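Local coordinates for PCF11 protein (Saccharomyces cerevisiae, PDB 1SZ9) that binds the C-terminal domain of RNA polymerase II through its CTD-interacting domain and probably helps couple transcription to 3'-end processing of mRNA, at residues 14-19 and 45-50; 28-33 and 64-69. One frame throughout, in Å; residues are numbered along the deposited sequence.

Four consecutive helices of the all-helical CTD-interacting domain supply the two contacts. Interaction 1 joins helix 3-16 to helix 41-54, and interaction 2 joins helix 24-36 to helix 57-73, so each pairs a helix with the next but one and the segments alternate along the chain. Their centres lie about 10 Å apart, and apolar side chains connect the two: Leu16 CD1 meets Leu30 CD1 at 3.9 Å, Ile15 CG2 lies 3.7 Å from Leu30 CD2, and Ile48 CG2 comes within 3.9 Å of Leu67 CB. This crossed pairing packs the first four helices against one another, in keeping with an ARM-repeat stack of helices.

Interaction 1: residues 14-19 and 45-50; sequences SILEEL and VDAIES
Leu16 carries this contact almost alone, sending its CD2 methyl onto the helix that holds Ala47 and Ile48. The methyl rests over the face of the peptide joining those two residues, with Leu16 CD2 3.6 Å from Ala47 O and 4.0 Å from Ile48 N. Two side chains flank the landing place: Ala47 CB lies 4.0 Å from Leu16 CD2, and Ile48 CG1 lies at the same 4.0 Å from that methyl. One branch therefore touches backbone and two neighbouring side chains, while the other leucine methyl, CD1, turns off to meet Leu30.

The leucine reaches this far because it is stretched out. CG stands anti to the backbone N (chi1 -170°), and the second torsion puts CD2 at the far end of the chain from CA. It has to span a gap of 7.7 Å between Leu16 CA and Ile48 CA. The short side chain of Ala47 leaves the peptide face accessible from this side. No hydrogen bond crosses between the two segments; the join is wholly van der Waals.

In the fold, this is a helix-to-helix join within the CTD-interacting domain, between helix 3-16 and helix 41-54, with helix 24-36 coming between them in sequence. A type I beta turn follows directly, from Leu16 to Leu19, with Leu19 N bonded to Leu16 O at 2.9 Å.

Further out, Phe12 from the first helix adds to the packing on both Ala47 and Ile48. Ile48 also packs on Leu67 and Ile70 of helix 57-73 and Phe82 of helix 78-83. At the end of the turn, Leu19 packs on Tyr62 and Ala66 of helix 57-73.

Interaction 2: residues 28-33 and 64-69; sequences TTLTKL and FYALDS
Leu30 lays its CD1 methyl against the CB of Ala66, 4.2 Å away, a loose apolar touch between helix 24-36 and helix 57-73. The leucine is extended, with chi2 at 172° carrying CD1 to the far end of the side chain from CA. Ala66 offers little more than its one methyl. Between the two backbones, Leu30 CA and Ala66 CA stand 7.2 Å apart.

One residue along the first helix and three along the second, the character changes from apolar to polar. Here the helices are nearer, Thr31 CA lying 6.4 Å from Ser69 CA, and the two side chains meet hydroxyl to hydroxyl. Thr31 OG1 and Ser69 OG lie 2.7 Å apart, a hydrogen-bonding distance. Ser69 holds OG anti to its own N (chi1 180°), which swings the hydroxyl out from its helix to bridge the gap. The threonine methyl lies beside both the hydroxyl and the backbone carbonyl of the serine, with Thr31 CG2 3.8 Å from Ser69 OG and 3.9 Å from Ser69 O.

Each hydroxyl is also tied to its own helix. Thr31 OG1, on a buried residue, has the carbonyl of Ile27 as a second hydrogen-bonding partner, whereas Ser69 OG, on a partly exposed one, has a weak bond to Asn73 ND2 one turn ahead. Around the apolar end, Phe12 of helix 3-16 packs on Leu30, while at the polar end Val74 touches Thr31. On the same helix as Ser69, Asp68 OD1 is hydrogen-bonded to Trp112 NE1 of helix 99-112.

Helix 24-36 and helix 57-73 pack in this way in the all-helical, ARM-repeat-type CTD-interacting domain.

Interaction 1: residues 14-19 and 45-50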
loop_
_atom_site.group_PDB
_atom_site.type_symbol
_atom_site.label_atom_id
_atom_site.label_comp_id
_atom_site.label_asym_id
_atom_site.label_seq_id
_atom_site.Cartn_x
_atom_site.Cartn_y
_atom_site.Cartn_z
ATOM N N SER A 14 -6.744 14.682 -4.042
ATOM C CA SER A 14 -5.931 15.834 -4.413
ATOM C C SER A 14 -4.521 15.749 -3.833
ATOM O O SER A 14 -3.524 16.036 -4.505
ATOM C CB SER A 14 -6.639 17.108 -3.939
ATOM O OG SER A 14 -5.815 18.246 -4.092
ATOM N N ILE A 15 -4.443 15.367 -2.568
ATOM C CA ILE A 15 -3.164 15.225 -1.906
ATOM C C ILE A 15 -2.396 14.041 -2.521
ATOM O O ILE A 15 -1.206 14.135 -2.818
ATOM C CB ILE A 15 -3.381 15.013 -0.396
ATOM C CG1 ILE A 15 -3.960 16.301 0.206
ATOM C CG2 ILE A 15 -2.074 14.601 0.277
ATOM C CD1 ILE A 15 -4.395 16.177 1.656
ATOM N N LEU A 16 -3.095 12.933 -2.735
ATOM C CA LEU A 16 -2.475 11.746 -3.299
ATOM C C LEU A 16 -1.803 12.051 -4.648
ATOM O O LEU A 16 -0.737 11.510 -4.961
ATOM C CB LEU A 16 -3.542 10.665 -3.445
ATOM C CG LEU A 16 -3.202 9.217 -3.795
ATOM C CD1 LEU A 16 -2.027 8.668 -2.983
ATOM C CD2 LEU A 16 -4.466 8.400 -3.530
ATOM N N GLU A 17 -2.429 12.927 -5.436
ATOM C CA GLU A 17 -1.889 13.308 -6.745
ATOM C C GLU A 17 -0.534 13.990 -6.604
ATOM O O GLU A 17 0.241 14.038 -7.543
ATOM C CB GLU A 17 -2.845 14.258 -7.476
ATOM C CG GLU A 17 -4.154 13.632 -7.875
ATOM C CD GLU A 17 -3.990 12.544 -8.908
ATOM O OE1 GLU A 17 -3.274 12.782 -9.907
ATOM O OE2 GLU A 17 -4.585 11.454 -8.728
ATOM N N GLU A 18 -0.254 14.518 -5.423
ATOM C CA GLU A 18 1.019 15.184 -5.194
ATOM C C GLU A 18 2.130 14.203 -4.781
ATOM O O GLU A 18 3.285 14.603 -4.644
ATOM C CB GLU A 18 0.857 16.261 -4.120
ATOM C CG GLU A 18 0.064 17.492 -4.550
ATOM C CD GLU A 18 0.698 18.195 -5.731
ATOM O OE1 GLU A 18 1.918 18.468 -5.684
ATOM O OE2 GLU A 18 -0.024 18.472 -6.711
ATOM N N LEU A 19 1.778 12.933 -4.592
ATOM C CA LEU A 19 2.753 11.909 -4.161
ATOM C C LEU A 19 3.609 11.418 -5.325
ATOM O O LEU A 19 3.461 10.279 -5.786
ATOM C CB LEU A 19 2.041 10.706 -3.557
ATOM C CG LEU A 19 2.368 10.266 -2.130
ATOM C CD1 LEU A 19 1.955 8.812 -1.994
ATOM C CD2 LEU A 19 3.843 10.455 -1.781
ATOM N N VAL A 45 -9.206 3.486 0.143
ATOM C CA VAL A 45 -8.590 2.282 -0.408
ATOM C C VAL A 45 -8.629 2.294 -1.937
ATOM O O VAL A 45 -7.621 2.039 -2.601
ATOM C CB VAL A 45 -9.281 1.008 0.124
ATOM C CG1 VAL A 45 -8.796 -0.227 -0.648
ATOM C CG2 VAL A 45 -8.953 0.845 1.603
ATOM N N ASP A 46 -9.787 2.612 -2.510
ATOM C CA ASP A 46 -9.891 2.625 -3.965
ATOM C C ASP A 46 -9.029 3.698 -4.594
ATOM O O ASP A 46 -8.457 3.494 -5.654
ATOM C CB ASP A 46 -11.340 2.791 -4.405
ATOM C CG ASP A 46 -12.161 1.539 -4.152
ATOM O OD1 ASP A 46 -11.570 0.427 -4.092
ATOM O OD2 ASP A 46 -13.393 1.669 -4.029
ATOM N N ALA A 47 -8.921 4.839 -3.931
ATOM C CA ALA A 47 -8.090 5.923 -4.434
ATOM C C ALA A 47 -6.615 5.464 -4.484
ATOM O O ALA A 47 -5.919 5.690 -5.470
ATOM C CB ALA A 47 -8.231 7.135 -3.532
ATOM N N ILE A 48 -6.145 4.813 -3.421
ATOM C CA ILE A 48 -4.766 4.353 -3.392
ATOM C C ILE A 48 -4.511 3.222 -4.390
ATOM O O ILE A 48 -3.507 3.245 -5.086
ATOM C CB ILE A 48 -4.359 3.929 -1.958
ATOM C CG1 ILE A 48 -4.237 5.181 -1.091
ATOM C CG2 ILE A 48 -2.995 3.215 -1.953
ATOM C CD1 ILE A 48 -3.962 4.892 0.344
ATOM N N GLU A 49 -5.411 2.244 -4.467
ATOM C CA GLU A 49 -5.227 1.134 -5.410
ATOM C C GLU A 49 -5.276 1.656 -6.840
ATOM O O GLU A 49 -4.513 1.205 -7.699
ATOM C CB GLU A 49 -6.289 0.042 -5.215
ATOM C CG GLU A 49 -6.279 -0.575 -3.811
ATOM C CD GLU A 49 -6.980 -1.926 -3.730
ATOM O OE1 GLU A 49 -7.843 -2.211 -4.583
ATOM O OE2 GLU A 49 -6.676 -2.713 -2.802
ATOM N N SER A 50 -6.167 2.617 -7.081
ATOM C CA SER A 50 -6.293 3.220 -8.403
ATOM C C SER A 50 -4.979 3.914 -8.765
ATOM O O SER A 50 -4.459 3.725 -9.871
ATOM C CB SER A 50 -7.465 4.221 -8.425
ATOM O OG SER A 50 -7.516 4.901 -9.662
#

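Interaction 2: residues 28-33 and 64-69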
loop_
_atom_site.group_PDB
_atom_site.type_symbol
_atom_site.label_atom_id
_atom_site.label_comp_id
_atom_site.label_asym_id
_atom_site.label_seq_id
_atom_site.Cartn_x
_atom_site.Cartn_y
_atom_site.Cartn_z
ATOM N N THR A 28 2.275 11.040 5.747
ATOM C CA THR A 28 1.761 11.164 7.107
ATOM C C THR A 28 0.396 11.847 7.132
ATOM O O THR A 28 -0.473 11.471 7.913
ATOM C CB THR A 28 2.762 11.936 7.991
ATOM O OG1 THR A 28 3.896 11.091 8.239
ATOM C CG2 THR A 28 2.121 12.323 9.339
ATOM N N THR A 29 0.209 12.844 6.273
ATOM C CA THR A 29 -1.063 13.552 6.216
ATOM C C THR A 29 -2.157 12.621 5.696
ATOM O O THR A 29 -3.279 12.640 6.205
ATOM C CB THR A 29 -0.944 14.838 5.355
ATOM O OG1 THR A 29 -0.054 15.754 6.014
ATOM C CG2 THR A 29 -2.310 15.510 5.179
ATOM N N LEU A 30 -1.841 11.799 4.698
ATOM C CA LEU A 30 -2.824 10.842 4.185
ATOM C C LEU A 30 -3.190 9.809 5.282
ATOM O O LEU A 30 -4.337 9.364 5.368
ATOM C CB LEU A 30 -2.274 10.107 2.951
ATOM C CG LEU A 30 -2.125 10.914 1.649
ATOM C CD1 LEU A 30 -1.375 10.077 0.581
ATOM C CD2 LEU A 30 -3.535 11.318 1.137
ATOM N N THR A 31 -2.212 9.440 6.114
ATOM C CA THR A 31 -2.427 8.470 7.190
ATOM C C THR A 31 -3.358 9.068 8.256
ATOM O O THR A 31 -4.232 8.386 8.778
ATOM C CB THR A 31 -1.069 8.076 7.836
ATOM O OG1 THR A 31 -0.194 7.588 6.811
ATOM C CG2 THR A 31 -1.251 6.982 8.915
ATOM N N LYS A 32 -3.165 10.348 8.569
ATOM C CA LYS A 32 -3.995 11.033 9.553
ATOM C C LYS A 32 -5.430 11.158 9.018
ATOM O O LYS A 32 -6.388 10.989 9.763
ATOM C CB LYS A 32 -3.413 12.418 9.864
ATOM C CG LYS A 32 -2.105 12.376 10.647
ATOM C CD LYS A 32 -1.410 13.747 10.641
ATOM C CE LYS A 32 -2.263 14.808 11.322
ATOM N NZ LYS A 32 -1.563 16.106 11.382
ATOM N N LEU A 33 -5.579 11.451 7.728
ATOM C CA LEU A 33 -6.912 11.537 7.132
ATOM C C LEU A 33 -7.605 10.159 7.213
ATOM O O LEU A 33 -8.819 10.064 7.435
ATOM C CB LEU A 33 -6.819 11.977 5.661
ATOM C CG LEU A 33 -6.597 13.469 5.362
ATOM C CD1 LEU A 33 -6.317 13.690 3.873
ATOM C CD2 LEU A 33 -7.854 14.254 5.784
ATOM N N PHE A 64 2.354 2.844 -2.728
ATOM C CA PHE A 64 2.393 1.654 -1.863
ATOM C C PHE A 64 2.914 2.058 -0.467
ATOM O O PHE A 64 2.549 1.444 0.537
ATOM C CB PHE A 64 3.299 0.564 -2.454
ATOM C CG PHE A 64 2.553 -0.677 -2.890
ATOM C CD1 PHE A 64 1.890 -1.475 -1.952
ATOM C CD2 PHE A 64 2.529 -1.057 -4.235
ATOM C CE1 PHE A 64 1.216 -2.631 -2.340
ATOM C CE2 PHE A 64 1.854 -2.217 -4.641
ATOM C CZ PHE A 64 1.194 -3.008 -3.686
ATOM N N TYR A 65 3.775 3.074 -0.395
ATOM C CA TYR A 65 4.254 3.511 0.932
ATOM C C TYR A 65 3.099 4.169 1.668
ATOM O O TYR A 65 3.004 4.086 2.886
ATOM C CB TYR A 65 5.442 4.478 0.839
ATOM C CG TYR A 65 6.773 3.837 0.480
ATOM C CD1 TYR A 65 6.935 2.446 0.443
ATOM C CD2 TYR A 65 7.889 4.628 0.206
ATOM C CE1 TYR A 65 8.200 1.862 0.138
ATOM C CE2 TYR A 65 9.135 4.062 -0.093
ATOM C CZ TYR A 65 9.280 2.679 -0.121
ATOM O OH TYR A 65 10.527 2.137 -0.367
ATOM N N ALA A 66 2.195 4.810 0.924
ATOM C CA ALA A 66 1.016 5.409 1.549
ATOM C C ALA A 66 0.146 4.265 2.129
ATOM O O ALA A 66 -0.305 4.326 3.277
ATOM C CB ALA A 66 0.228 6.200 0.513
ATOM N N LEU A 67 -0.086 3.235 1.318
ATOM C CA LEU A 67 -0.859 2.055 1.711
ATOM C C LEU A 67 -0.211 1.416 2.956
ATOM O O LEU A 67 -0.889 1.061 3.916
ATOM C CB LEU A 67 -0.857 1.039 0.556
ATOM C CG LEU A 67 -1.626 -0.290 0.681
ATOM C CD1 LEU A 67 -1.903 -0.859 -0.725
ATOM C CD2 LEU A 67 -0.828 -1.304 1.510
ATOM N N ASP A 68 1.111 1.286 2.914
ATOM C CA ASP A 68 1.886 0.709 4.008
ATOM C C ASP A 68 1.723 1.515 5.312
ATOM O O ASP A 68 1.479 0.946 6.369
ATOM C CB ASP A 68 3.374 0.686 3.618
ATOM C CG ASP A 68 4.246 0.047 4.677
ATOM O OD1 ASP A 68 4.277 -1.195 4.766
ATOM O OD2 ASP A 68 4.901 0.787 5.429
ATOM N N SER A 69 1.861 2.835 5.223
ATOM C CA SER A 69 1.747 3.697 6.402
ATOM C C SER A 69 0.350 3.605 7.021
ATOM O O SER A 69 0.204 3.434 8.230
ATOM C CB SER A 69 2.093 5.150 6.029
ATOM O OG SER A 69 1.993 6.018 7.147
#